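Local coordinates for putative capsular polysaccharide biosynthesis protein (PDB 6EWJ), which probably acts as a pyridoxal-phosphate-dependent sugar aminotransferase that serves teichoic acid biosynthesis in the pneumococcus, at residues K289-V292 with D293-S297; Y396-E399 with T400-V404; D279-P282 with S283-R287; T387-S390 with D391-D395; K372-A375 with F376-E380. One frame throughout, in Å; residues are numbered along the deposited sequence.

Contact 1 of 5, residues K289-V292 with D293-S297; sequences KDIV and DRYDS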
loop_
_atom_site.group_PDB
_atom_site.type_symbol
_atom_site.label_atom_id
_atom_site.label_comp_id
_atom_site.label_asym_id
_atom_site.label_seq_id
_atom_site.Cartn_x
_atom_site.Cartn_y
_atom_site.Cartn_z
ATOM N N LYS A 289 28.424 13.602 -3.355
ATOM C CA LYS A 289 29.316 14.582 -2.739
ATOM C C LYS A 289 30.157 15.302 -3.796
ATOM O O LYS A 289 30.214 16.540 -3.831
ATOM C CB LYS A 289 30.196 13.899 -1.687
ATOM C CG LYS A 289 31.123 14.887 -0.994
ATOM C CD LYS A 289 32.170 14.186 -0.134
ATOM C CE LYS A 289 32.362 14.961 1.190
ATOM N NZ LYS A 289 33.079 14.140 2.225
ATOM N N ASP A 290 30.808 14.517 -4.646
ATOM C CA ASP A 290 31.646 15.045 -5.728
ATOM C C ASP A 290 30.874 15.940 -6.696
ATOM O O ASP A 290 31.425 16.941 -7.161
ATOM C CB ASP A 290 32.283 13.911 -6.518
ATOM C CG ASP A 290 33.252 13.062 -5.691
ATOM O OD1 ASP A 290 33.599 13.397 -4.537
ATOM O OD2 ASP A 290 33.632 11.994 -6.216
ATOM N N ILE A 291 29.630 15.570 -7.039
ATOM C CA ILE A 291 28.796 16.420 -7.897
ATOM C C ILE A 291 28.461 17.712 -7.165
ATOM O O ILE A 291 28.531 18.774 -7.765
ATOM C CB ILE A 291 27.498 15.714 -8.358
ATOM C CG1 ILE A 291 27.853 14.563 -9.308
ATOM C CG2 ILE A 291 26.543 16.692 -9.062
ATOM C CD1 ILE A 291 26.788 13.522 -9.413
ATOM N N VAL A 292 28.079 17.622 -5.891
ATOM C CA VAL A 292 27.687 18.816 -5.137
ATOM C C VAL A 292 28.859 19.769 -4.999
ATOM O O VAL A 292 28.718 20.969 -5.227
ATOM C CB VAL A 292 27.051 18.491 -3.769
ATOM C CG1 VAL A 292 26.965 19.708 -2.875
ATOM C CG2 VAL A 292 25.627 17.938 -3.974
ATOM N N ASP A 293 30.032 19.231 -4.680
ATOM C CA ASP A 293 31.220 20.083 -4.585
ATOM C C ASP A 293 31.512 20.784 -5.917
ATOM O O ASP A 293 31.941 21.929 -5.922
ATOM C CB ASP A 293 32.433 19.288 -4.086
ATOM C CG ASP A 293 32.260 18.795 -2.655
ATOM O OD1 ASP A 293 31.439 19.354 -1.888
ATOM O OD2 ASP A 293 32.971 17.842 -2.290
ATOM N N ARG A 294 31.318 20.072 -7.039
ATOM C CA ARG A 294 31.583 20.648 -8.372
ATOM C C ARG A 294 30.578 21.778 -8.666
ATOM O O ARG A 294 30.962 22.886 -9.079
ATOM C CB ARG A 294 31.577 19.546 -9.446
ATOM C CG ARG A 294 31.848 20.021 -10.861
ATOM C CD ARG A 294 31.809 18.879 -11.849
ATOM N NE ARG A 294 33.059 18.151 -11.775
ATOM C CZ ARG A 294 34.164 18.414 -12.477
ATOM N NH1 ARG A 294 34.212 19.378 -13.397
ATOM N NH2 ARG A 294 35.230 17.682 -12.265
ATOM N N TYR A 295 29.300 21.520 -8.379
ATOM C CA TYR A 295 28.282 22.578 -8.490
ATOM C C TYR A 295 28.619 23.788 -7.587
ATOM O O TYR A 295 28.597 24.946 -8.026
ATOM C CB TYR A 295 26.889 22.043 -8.079
ATOM C CG TYR A 295 26.002 21.332 -9.097
ATOM C CD1 TYR A 295 25.877 21.786 -10.402
ATOM C CD2 TYR A 295 25.185 20.267 -8.690
ATOM C CE1 TYR A 295 25.002 21.161 -11.303
ATOM C CE2 TYR A 295 24.302 19.635 -9.574
ATOM C CZ TYR A 295 24.215 20.078 -10.884
ATOM O OH TYR A 295 23.324 19.500 -11.747
ATOM N N ASP A 296 28.878 23.493 -6.314
ATOM C CA ASP A 296 29.216 24.523 -5.336
ATOM C C ASP A 296 30.375 25.398 -5.818
ATOM O O ASP A 296 30.251 26.623 -5.773
ATOM C CB ASP A 296 29.556 23.938 -3.976
ATOM C CG ASP A 296 28.343 23.398 -3.229
ATOM O OD1 ASP A 296 27.144 23.619 -3.628
ATOM O OD2 ASP A 296 28.601 22.712 -2.218
ATOM N N SER A 297 31.471 24.814 -6.293
ATOM C CA SER A 297 32.595 25.667 -6.786
ATOM C C SER A 297 32.181 26.428 -8.041
ATOM O O SER A 297 32.478 27.587 -8.183
ATOM C CB SER A 297 33.886 24.892 -7.061
ATOM O OG SER A 297 34.119 23.856 -6.105
#
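Asp296 N donates to Val292 O at 2.8 Å, a nearly straight bond (N-H...O 170°) that closes one turn of helix 268-299. Beside it the two side chains run the same way: Val292 CG1, held anti to its own nitrogen (chi1 166°), lies 3.5 Å from Asp296 OD2, while OD1 of that carboxylate is hydrogen-bonded to Tyr321 OH. Three residues earlier, Asp293 OD2 rests 3.7 Å from the methylene CG of Lys289, but Lys289 NZ stays 5.8 Å from Asp293 OD2, too far for an ion pair. On the buried side Ile291 CG2 sits obliquely beside the Tyr295 ring, 3.7 Å from CE2. That ring stacks with Tyr321, and its hydroxyl bonds to Pro384 O. The turn is thus amphipathic: Ile291, Val292 and Tyr295 are buried, whereas carboxylates gather on the outer side. Asp296 is held there by Tyr321 and Asp290 by Gln286; Lys289 could at most weakly temper the charge of Asp293.

Contact 2 of 5, residues Y396-E399 with T400-V404; sequences YIIE and TFKTV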
loop_
_atom_site.group_PDB
_atom_site.type_symbol
_atom_site.label_atom_id
_atom_site.label_comp_id
_atom_site.label_asym_id
_atom_site.label_seq_id
_atom_site.Cartn_x
_atom_site.Cartn_y
_atom_site.Cartn_z
ATOM N N TYR A 396 28.344 21.543 -17.906
ATOM C CA TYR A 396 27.362 22.133 -18.818
ATOM C C TYR A 396 26.193 22.803 -18.080
ATOM O O TYR A 396 25.818 23.919 -18.434
ATOM C CB TYR A 396 26.863 21.073 -19.802
ATOM C CG TYR A 396 25.810 21.584 -20.746
ATOM C CD1 TYR A 396 26.144 22.408 -21.817
ATOM C CD2 TYR A 396 24.460 21.234 -20.567
ATOM C CE1 TYR A 396 25.168 22.875 -22.697
ATOM C CE2 TYR A 396 23.483 21.684 -21.431
ATOM C CZ TYR A 396 23.836 22.507 -22.492
ATOM O OH TYR A 396 22.859 22.956 -23.338
ATOM N N ILE A 397 25.660 22.151 -17.047
ATOM C CA ILE A 397 24.555 22.725 -16.246
ATOM C C ILE A 397 25.026 24.010 -15.532
ATOM O O ILE A 397 24.331 25.023 -15.553
ATOM C CB ILE A 397 23.978 21.695 -15.231
ATOM C CG1 ILE A 397 23.234 20.575 -15.980
ATOM C CG2 ILE A 397 23.012 22.344 -14.256
ATOM C CD1 ILE A 397 22.987 19.320 -15.173
ATOM N N ILE A 398 26.203 23.964 -14.918
ATOM C CA ILE A 398 26.783 25.155 -14.266
ATOM C C ILE A 398 26.828 26.360 -15.225
ATOM O O ILE A 398 26.259 27.415 -14.968
ATOM C CB ILE A 398 28.199 24.842 -13.714
ATOM C CG1 ILE A 398 28.104 23.902 -12.522
ATOM C CG2 ILE A 398 28.939 26.125 -13.267
ATOM C CD1 ILE A 398 29.420 23.238 -12.188
ATOM N N GLU A 399 27.506 26.171 -16.348
ATOM C CA GLU A 399 27.751 27.272 -17.232
ATOM C C GLU A 399 26.416 27.738 -17.919
ATOM O O GLU A 399 26.172 28.944 -18.002
ATOM C CB GLU A 399 29.048 27.090 -18.051
ATOM C CG GLU A 399 28.826 26.270 -19.250
ATOM C CD GLU A 399 28.348 27.130 -20.418
ATOM O OE1 GLU A 399 27.273 27.764 -20.302
ATOM O OE2 GLU A 399 29.070 27.208 -21.442
ATOM N N THR A 400 25.525 26.798 -18.289
ATOM C CA THR A 400 24.199 27.131 -18.888
ATOM C C THR A 400 23.258 27.864 -17.917
ATOM O O THR A 400 22.633 28.852 -18.281
ATOM C CB THR A 400 23.477 25.886 -19.446
ATOM O OG1 THR A 400 24.311 25.198 -20.384
ATOM C CG2 THR A 400 22.178 26.279 -20.147
ATOM N N PHE A 401 23.204 27.412 -16.672
ATOM C CA PHE A 401 22.346 28.032 -15.673
ATOM C C PHE A 401 22.792 29.494 -15.404
ATOM O O PHE A 401 21.948 30.405 -15.323
ATOM C CB PHE A 401 22.356 27.168 -14.397
ATOM C CG PHE A 401 21.345 27.532 -13.351
ATOM C CD1 PHE A 401 20.170 28.249 -13.636
ATOM C CD2 PHE A 401 21.545 27.100 -12.060
ATOM C CE1 PHE A 401 19.252 28.532 -12.636
ATOM C CE2 PHE A 401 20.636 27.373 -11.060
ATOM C CZ PHE A 401 19.490 28.100 -11.340
ATOM N N LYS A 402 24.107 29.720 -15.317
ATOM C CA LYS A 402 24.615 31.098 -15.192
ATOM C C LYS A 402 24.231 31.977 -16.382
ATOM O O LYS A 402 23.635 33.029 -16.195
ATOM C CB LYS A 402 26.130 31.131 -15.055
ATOM C CG LYS A 402 26.645 30.612 -13.730
ATOM C CD LYS A 402 28.158 30.720 -13.748
ATOM C CE LYS A 402 28.833 29.519 -13.177
ATOM N NZ LYS A 402 30.310 29.722 -13.112
ATOM N N THR A 403 24.537 31.510 -17.595
ATOM C CA THR A 403 24.225 32.242 -18.832
ATOM C C THR A 403 22.733 32.531 -18.971
ATOM O O THR A 403 22.336 33.650 -19.331
ATOM C CB THR A 403 24.716 31.475 -20.082
ATOM O OG1 THR A 403 26.124 31.294 -19.997
ATOM C CG2 THR A 403 24.395 32.227 -21.403
ATOM N N VAL A 404 21.921 31.515 -18.704
ATOM C CA VAL A 404 20.469 31.635 -18.826
ATOM C C VAL A 404 19.894 32.625 -17.831
ATOM O O VAL A 404 19.059 33.439 -18.202
ATOM C CB VAL A 404 19.770 30.254 -18.699
ATOM C CG1 VAL A 404 18.311 30.404 -18.324
ATOM C CG2 VAL A 404 19.894 29.490 -20.016
#
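Two torsions bring the Thr400 hydroxyl over the Tyr396 ring: the tyrosine CG lies opposite its own nitrogen across CA-CB (chi1 178°), sending the ring along the helix toward the next turn, and Thr400 OG1 stands beside its own nitrogen (chi1 -55°), aimed back at that turn. OG1 consequently hangs 3.3 Å above the plane of the Tyr396 ring, over its centre, with CE1 the nearest ring atom at 3.4 Å. Its hydrogen goes to Tyr396 O, 2.8 Å from OG1, so the ring faces the oxygen itself. Tyr396 O also receives Thr400 N at 2.9 Å, the two donors arriving from opposite faces of the carbonyl. Thr403 repeats the double donation, its N and OG1 each 3.1 Å from Glu399 O. Elsewhere on the turn, Ile398 CG2 and Lys402 CE press together at 3.4 Å, closer than usual for two carbons, as the lysine stem runs beside the isoleucine and NZ bonds to Gly298 O. Tyr396 OH is likewise tied away, to Ala343 O, which probably helps to keep the ring there. Phe401 packs on helix 330-342 and strand 380-383. At Thr400, which is buried, the bond to the carbonyl one turn back satisfies the hydroxyl; Thr403 makes the same bond on the exposed side of helix 391-409.

Contact 3 of 5, residues D279-P282 with S283-R287; sequences DRYP and SLLQR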
loop_
_atom_site.group_PDB
_atom_site.type_symbol
_atom_site.label_atom_id
_atom_site.label_comp_id
_atom_site.label_asym_id
_atom_site.label_seq_id
_atom_site.Cartn_x
_atom_site.Cartn_y
_atom_site.Cartn_z
ATOM N N ASP A 279 24.431 -1.990 -0.114
ATOM C CA ASP A 279 25.877 -2.288 -0.367
ATOM C C ASP A 279 26.524 -1.168 -1.179
ATOM O O ASP A 279 27.612 -0.684 -0.880
ATOM C CB ASP A 279 26.038 -3.562 -1.185
ATOM C CG ASP A 279 25.634 -4.802 -0.435
ATOM O OD1 ASP A 279 25.414 -4.752 0.785
ATOM O OD2 ASP A 279 25.518 -5.838 -1.084
ATOM N N ARG A 280 25.789 -0.744 -2.209
ATOM C CA ARG A 280 26.231 0.334 -3.095
ATOM C C ARG A 280 26.220 1.727 -2.481
ATOM O O ARG A 280 26.858 2.614 -3.028
ATOM C CB ARG A 280 25.361 0.344 -4.374
ATOM C CG ARG A 280 25.600 -0.884 -5.237
ATOM C CD ARG A 280 24.723 -0.845 -6.455
ATOM N NE ARG A 280 25.205 0.200 -7.334
ATOM C CZ ARG A 280 24.468 0.917 -8.168
ATOM N NH1 ARG A 280 23.147 0.753 -8.273
ATOM N NH2 ARG A 280 25.076 1.843 -8.908
ATOM N N TYR A 281 25.519 1.913 -1.364
ATOM C CA TYR A 281 25.172 3.249 -0.875
ATOM C C TYR A 281 26.343 4.191 -0.477
ATOM O O TYR A 281 26.332 5.332 -0.903
ATOM C CB TYR A 281 24.114 3.199 0.232
ATOM C CG TYR A 281 23.281 4.490 0.324
ATOM C CD1 TYR A 281 22.658 5.004 -0.790
ATOM C CD2 TYR A 281 23.084 5.117 1.547
ATOM C CE1 TYR A 281 21.929 6.184 -0.709
ATOM C CE2 TYR A 281 22.367 6.269 1.658
ATOM C CZ TYR A 281 21.765 6.802 0.529
ATOM O OH TYR A 281 21.039 7.936 0.633
ATOM N N PRO A 282 27.352 3.702 0.303
ATOM C CA PRO A 282 28.590 4.486 0.481
ATOM C C PRO A 282 29.146 5.056 -0.830
ATOM O O PRO A 282 29.321 6.275 -0.899
ATOM C CB PRO A 282 29.562 3.473 1.129
ATOM C CG PRO A 282 28.664 2.544 1.868
ATOM C CD PRO A 282 27.426 2.415 1.020
ATOM N N SER A 283 29.308 4.248 -1.886
ATOM C CA SER A 283 29.809 4.764 -3.187
ATOM C C SER A 283 28.868 5.788 -3.868
ATOM O O SER A 283 29.313 6.774 -4.487
ATOM C CB SER A 283 30.110 3.639 -4.178
ATOM O OG SER A 283 28.919 3.049 -4.629
ATOM N N LEU A 284 27.570 5.540 -3.758
ATOM C CA LEU A 284 26.549 6.479 -4.316
ATOM C C LEU A 284 26.584 7.828 -3.616
ATOM O O LEU A 284 26.577 8.869 -4.245
ATOM C CB LEU A 284 25.160 5.863 -4.255
ATOM C CG LEU A 284 24.996 4.624 -5.135
ATOM C CD1 LEU A 284 23.631 3.960 -4.925
ATOM C CD2 LEU A 284 25.189 4.888 -6.623
ATOM N N LEU A 285 26.661 7.778 -2.297
ATOM C CA LEU A 285 26.802 8.955 -1.485
ATOM C C LEU A 285 28.067 9.743 -1.850
ATOM O O LEU A 285 28.031 10.962 -1.877
ATOM C CB LEU A 285 26.785 8.581 -0.003
ATOM C CG LEU A 285 25.454 8.134 0.604
ATOM C CD1 LEU A 285 25.632 7.950 2.110
ATOM C CD2 LEU A 285 24.348 9.142 0.341
ATOM N N GLN A 286 29.180 9.027 -2.106
ATOM C CA GLN A 286 30.455 9.675 -2.455
ATOM C C GLN A 286 30.337 10.404 -3.790
ATOM O O GLN A 286 30.696 11.575 -3.888
ATOM C CB GLN A 286 31.609 8.649 -2.478
ATOM C CG GLN A 286 32.985 9.261 -2.789
ATOM C CD GLN A 286 33.398 10.339 -1.796
ATOM O OE1 GLN A 286 33.321 10.137 -0.587
ATOM N NE2 GLN A 286 33.792 11.507 -2.301
ATOM N N ARG A 287 29.780 9.730 -4.797
ATOM C CA ARG A 287 29.530 10.370 -6.093
ATOM C C ARG A 287 28.659 11.630 -5.965
ATOM O O ARG A 287 28.986 12.666 -6.554
ATOM C CB ARG A 287 28.888 9.412 -7.095
ATOM C CG ARG A 287 28.667 9.996 -8.497
ATOM C CD ARG A 287 29.930 10.516 -9.161
ATOM N NE ARG A 287 29.606 11.200 -10.413
ATOM C CZ ARG A 287 30.278 12.226 -10.951
ATOM N NH1 ARG A 287 31.386 12.718 -10.382
ATOM N NH2 ARG A 287 29.867 12.747 -12.108
HETATM O O HOH W 1 29.352 1.293 -2.106
#
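Tyr281 and Leu285 form the tight side of a proline-kinked turn in helix 268-299. The leucine lies over one ring face, making a CH-pi contact in which Leu285 CG stands 3.9 Å from the centroid of the Tyr281 ring, only 14° off its normal. Leu285 CD2 drops to 3.5 Å from Tyr281 CZ, so both the branch point and a methyl bear on the ring. The tyrosine hydroxyl is bonded to Leu181 O. The side chains of Tyr281 and Lys205, the predicted cofactor-attachment lysine, lie about 7 Å apart, with no cofactor attached here. A little further round, Leu284 CD2 covers one face of the Arg280 guanidinium, 3.8 Å from NH2, while Arg280 NH1 and NH2 form salt bridges with Glu23 and Asp18.

The exposed side carries Pro282 and Ser283. Pro282 has no hydrogen to give to the preceding turn, and there the helix bends. Ser283 OG, placed between its backbone nitrogen and carbonyl carbon (chi1 71°), reaches back to Arg280 O at 2.6 Å, in the carbonyl plane and on a lone pair; this adds to the regular bond, since the same oxygen takes Leu284 N at 3.1 Å. At the kink a water stands in for the missing helical bond, bridging the opened pair: it donates to Asp279 O at 2.9 Å and accepts from Ser283 N at 3.0 Å.

Contact 4 of 5, residues T387-S390 with D391-D395; sequences TKLS and DEEVD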
loop_
_atom_site.group_PDB
_atom_site.type_symbol
_atom_site.label_atom_id
_atom_site.label_comp_id
_atom_site.label_asym_id
_atom_site.label_seq_id
_atom_site.Cartn_x
_atom_site.Cartn_y
_atom_site.Cartn_z
ATOM N N THR A 387 23.273 9.934 -9.727
ATOM C CA THR A 387 24.567 9.274 -9.964
ATOM C C THR A 387 24.806 8.846 -11.410
ATOM O O THR A 387 25.807 8.228 -11.690
ATOM C CB THR A 387 24.692 8.073 -9.027
ATOM O OG1 THR A 387 23.474 7.313 -9.062
ATOM C CG2 THR A 387 24.924 8.581 -7.614
ATOM N N LYS A 388 23.855 9.126 -12.301
ATOM C CA LYS A 388 24.058 8.983 -13.730
ATOM C C LYS A 388 24.591 10.255 -14.408
ATOM O O LYS A 388 24.941 10.212 -15.585
ATOM C CB LYS A 388 22.752 8.530 -14.412
ATOM C CG LYS A 388 22.075 7.306 -13.771
ATOM C CD LYS A 388 22.862 6.028 -13.976
ATOM C CE LYS A 388 22.734 5.470 -15.379
ATOM N NZ LYS A 388 23.379 4.126 -15.421
ATOM N N LEU A 389 24.687 11.362 -13.675
ATOM C CA LEU A 389 25.305 12.589 -14.204
ATOM C C LEU A 389 26.813 12.409 -14.440
ATOM O O LEU A 389 27.533 12.003 -13.536
ATOM C CB LEU A 389 25.140 13.761 -13.230
ATOM C CG LEU A 389 23.769 14.389 -13.055
ATOM C CD1 LEU A 389 23.822 15.404 -11.920
ATOM C CD2 LEU A 389 23.310 15.051 -14.343
ATOM N N SER A 390 27.274 12.724 -15.639
ATOM C CA SER A 390 28.707 12.842 -15.896
ATOM C C SER A 390 29.224 14.214 -15.413
ATOM O O SER A 390 28.473 15.189 -15.332
ATOM C CB SER A 390 28.983 12.709 -17.390
ATOM O OG SER A 390 28.440 13.822 -18.095
ATOM N N ASP A 391 30.525 14.289 -15.159
ATOM C CA ASP A 391 31.183 15.571 -14.895
ATOM C C ASP A 391 30.945 16.613 -16.010
ATOM O O ASP A 391 30.699 17.773 -15.711
ATOM C CB ASP A 391 32.672 15.356 -14.611
ATOM C CG ASP A 391 32.917 14.639 -13.282
ATOM O OD1 ASP A 391 31.995 14.590 -12.433
ATOM O OD2 ASP A 391 34.003 14.093 -13.082
ATOM N N GLU A 392 30.970 16.186 -17.269
ATOM C CA GLU A 392 30.763 17.070 -18.424
ATOM C C GLU A 392 29.351 17.683 -18.397
ATOM O O GLU A 392 29.164 18.860 -18.683
ATOM C CB GLU A 392 30.977 16.315 -19.744
ATOM C CG GLU A 392 32.417 15.896 -20.029
ATOM C CD GLU A 392 32.877 14.579 -19.357
ATOM O OE1 GLU A 392 32.149 13.957 -18.525
ATOM O OE2 GLU A 392 34.021 14.173 -19.665
ATOM N N GLU A 393 28.367 16.870 -18.043
ATOM C CA GLU A 393 26.988 17.351 -17.877
ATOM C C GLU A 393 26.855 18.374 -16.740
ATOM O O GLU A 393 26.210 19.408 -16.910
ATOM C CB GLU A 393 26.049 16.175 -17.645
ATOM C CG GLU A 393 25.838 15.346 -18.907
ATOM C CD GLU A 393 25.087 14.052 -18.677
ATOM O OE1 GLU A 393 25.023 13.539 -17.536
ATOM O OE2 GLU A 393 24.521 13.550 -19.648
ATOM N N VAL A 394 27.486 18.087 -15.607
ATOM C CA VAL A 394 27.485 19.003 -14.473
ATOM C C VAL A 394 28.107 20.366 -14.896
ATOM O O VAL A 394 27.536 21.421 -14.636
ATOM C CB VAL A 394 28.194 18.424 -13.218
ATOM C CG1 VAL A 394 28.223 19.451 -12.089
ATOM C CG2 VAL A 394 27.500 17.168 -12.696
ATOM N N ASP A 395 29.250 20.305 -15.574
ATOM C CA ASP A 395 29.928 21.513 -16.090
ATOM C C ASP A 395 29.023 22.280 -17.039
ATOM O O ASP A 395 28.926 23.506 -16.963
ATOM C CB ASP A 395 31.243 21.155 -16.775
ATOM C CG ASP A 395 32.304 20.685 -15.788
ATOM O OD1 ASP A 395 32.126 20.812 -14.550
ATOM O OD2 ASP A 395 33.340 20.190 -16.249
HETATM O O HOH W 2 22.550 11.907 -16.961
#
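Ser390, the N-cap of helix 391-409, and Glu393 exchange reciprocal hydrogen bonds. Glu393 N donates to Ser390 OG at 3.0 Å, and Ser390 N donates to Glu393 OE1 at 3.1 Å, meeting the carboxylate from above its plane. The serine hydroxyl can reach because it sits between its own nitrogen and carbonyl carbon (chi1 67°); the glutamate chain, extended beyond CG, runs alongside the hydroxyl, its CG 3.1 Å from Ser390 OG. Among backbone bonds, Val394 N reaches Ser390 O at 3.1 Å and opens the first helical turn. A water donates to Glu393 OE1 at 3.0 Å and, weakly, to Lys388 O. Apolar contact is slight: Leu389 CD1 touches Val394 CG2 at 4.2 Å, the two side chains crossing at about a right angle, and both lean on neighbours, Leu389 on Ile12 and Val394 on helix 268-299. The reciprocal pair is a classic capping box, and the Leu389-Val394 touch just outside it corresponds to a hydrophobic staple.

Contact 5 of 5, residues K372-A375 with F376-E380; sequences KAYA and FFENE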
loop_
_atom_site.group_PDB
_atom_site.type_symbol
_atom_site.label_atom_id
_atom_site.label_comp_id
_atom_site.label_asym_id
_atom_site.label_seq_id
_atom_site.Cartn_x
_atom_site.Cartn_y
_atom_site.Cartn_z
ATOM N N LYS A 372 7.459 33.659 4.192
ATOM C CA LYS A 372 8.835 33.149 4.062
ATOM C C LYS A 372 8.822 31.913 3.182
ATOM O O LYS A 372 9.704 31.712 2.311
ATOM C CB LYS A 372 9.444 32.864 5.430
ATOM C CG LYS A 372 9.466 34.101 6.337
ATOM C CD LYS A 372 10.692 34.958 6.160
ATOM C CE LYS A 372 10.706 36.131 7.168
ATOM N NZ LYS A 372 9.392 36.797 7.552
ATOM N N ALA A 373 7.809 31.071 3.398
ATOM C CA ALA A 373 7.605 29.895 2.560
ATOM C C ALA A 373 7.455 30.292 1.122
ATOM O O ALA A 373 8.086 29.701 0.232
ATOM C CB ALA A 373 6.380 29.078 3.029
ATOM N N TYR A 374 6.613 31.297 0.879
ATOM C CA TYR A 374 6.446 31.814 -0.478
ATOM C C TYR A 374 7.775 32.303 -1.083
ATOM O O TYR A 374 8.054 32.066 -2.241
ATOM C CB TYR A 374 5.407 32.949 -0.526
ATOM C CG TYR A 374 5.124 33.331 -1.942
ATOM C CD1 TYR A 374 4.233 32.553 -2.708
ATOM C CD2 TYR A 374 5.755 34.427 -2.555
ATOM C CE1 TYR A 374 3.999 32.848 -4.023
ATOM C CE2 TYR A 374 5.512 34.728 -3.886
ATOM C CZ TYR A 374 4.628 33.934 -4.598
ATOM O OH TYR A 374 4.341 34.202 -5.907
ATOM N N ALA A 375 8.518 33.074 -0.308
ATOM C CA ALA A 375 9.704 33.743 -0.834
ATOM C C ALA A 375 10.774 32.696 -1.174
ATOM O O ALA A 375 11.470 32.835 -2.171
ATOM C CB ALA A 375 10.227 34.821 0.135
ATOM N N PHE A 376 10.840 31.624 -0.391
ATOM C CA PHE A 376 11.755 30.501 -0.699
ATOM C C PHE A 376 11.426 29.842 -2.016
ATOM O O PHE A 376 12.304 29.615 -2.832
ATOM C CB PHE A 376 11.677 29.465 0.415
ATOM C CG PHE A 376 12.592 28.295 0.235
ATOM C CD1 PHE A 376 12.170 27.172 -0.478
ATOM C CD2 PHE A 376 13.864 28.301 0.795
ATOM C CE1 PHE A 376 12.998 26.058 -0.623
ATOM C CE2 PHE A 376 14.708 27.192 0.647
ATOM C CZ PHE A 376 14.274 26.071 -0.058
ATOM N N PHE A 377 10.142 29.549 -2.191
ATOM C CA PHE A 377 9.575 28.963 -3.418
ATOM C C PHE A 377 9.748 29.819 -4.642
ATOM O O PHE A 377 10.140 29.340 -5.706
ATOM C CB PHE A 377 8.089 28.685 -3.216
ATOM C CG PHE A 377 7.287 28.637 -4.493
ATOM C CD1 PHE A 377 7.415 27.553 -5.388
ATOM C CD2 PHE A 377 6.374 29.656 -4.805
ATOM C CE1 PHE A 377 6.710 27.528 -6.587
ATOM C CE2 PHE A 377 5.679 29.615 -5.995
ATOM C CZ PHE A 377 5.830 28.534 -6.877
ATOM N N GLU A 378 9.453 31.093 -4.499
ATOM C CA GLU A 378 9.464 32.021 -5.608
ATOM C C GLU A 378 10.695 32.001 -6.555
ATOM O O GLU A 378 10.534 32.120 -7.780
ATOM C CB GLU A 378 9.277 33.459 -5.068
ATOM C CG GLU A 378 8.843 34.451 -6.122
ATOM C CD GLU A 378 8.828 35.899 -5.645
ATOM O OE1 GLU A 378 9.071 36.185 -4.456
ATOM O OE2 GLU A 378 8.523 36.752 -6.483
ATOM N N ASN A 379 11.898 31.900 -5.992
ATOM C CA ASN A 379 13.141 31.954 -6.778
ATOM C C ASN A 379 13.931 30.624 -6.742
ATOM O O ASN A 379 15.101 30.591 -7.080
ATOM C CB ASN A 379 14.013 33.124 -6.337
ATOM C CG ASN A 379 14.459 33.037 -4.893
ATOM O OD1 ASN A 379 13.805 32.405 -4.050
ATOM N ND2 ASN A 379 15.543 33.701 -4.583
ATOM N N GLU A 380 13.252 29.548 -6.378
ATOM C CA GLU A 380 13.875 28.274 -6.168
ATOM C C GLU A 380 13.889 27.482 -7.461
ATOM O O GLU A 380 12.852 27.397 -8.161
ATOM C CB GLU A 380 13.166 27.501 -5.063
ATOM C CG GLU A 380 13.926 26.282 -4.553
ATOM C CD GLU A 380 13.844 25.058 -5.459
ATOM O OE1 GLU A 380 12.802 24.828 -6.115
ATOM O OE2 GLU A 380 14.820 24.265 -5.511
HETATM O O HOH W 3 12.124 35.409 -3.207
#
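Phe377 leans back over the turn before it and sets the edge of its ring toward the face of Tyr374. Its CB lies 3.5 Å from Tyr374 O; from there CG lies trans to the backbone nitrogen across the CA-CB bond (chi1 156°). CG is more distant from that carbonyl, but CD2 returns to 3.9 Å from Tyr374 O, which lies at the ring edge near its plane. CD2 and CE2 then both come to 4.1 Å from Tyr374 CE1. The rings form an offset edge-to-face pair with centroids 5.8 Å apart and planes at 67°. Glu378 OE1 approaches the tyrosine ring obliquely, 3.9 Å from Tyr374 CE2, while OE2 is held by Leu330 N. A water donates to Ala375 O at 2.9 Å and weakly to Glu378 OE1. Along the backbone Glu378 N bonds to Tyr374 O (2.8 Å); Asn379 is held by Arg324 and Val325. Beyond Tyr374 the Phe377 ring packs on Pro353 and on Trp253 of the second subunit, and the side chains of Phe377 and Tyr351, a cofactor-binding residue, lie about 6 Å apart. Phe376 rests on strand 321-325, and Tyr374 and Phe377 on Leu330 of helix 330-342, so helix 371-378 lies against a strand, a helix and the dimer partner.

In the fold
Contacts 3 and 1 follow one another on helix 268-299, contacts 4 and 2 on helix 391-409 and the loop before it, and the two helices pack together. Contact 1 meets contact 4 through a salt bridge, Arg294 NH1 to Asp395 OD1 at 2.8 Å, and contact 2 where Tyr295 CD1 packs on Ile398 CG1 at 3.7 Å. Arg287 NH2 of contact 3 lies 2.8 Å from Asp391 OD1 of contact 4 in a salt bridge. Contact 5 stands apart, its nearest atoms about 7 Å from contact 2. No cofactor is bound to this chain; side chain to side chain, Tyr281 is about 7 Å from Lys205 and Phe377 about 6 Å from Tyr351.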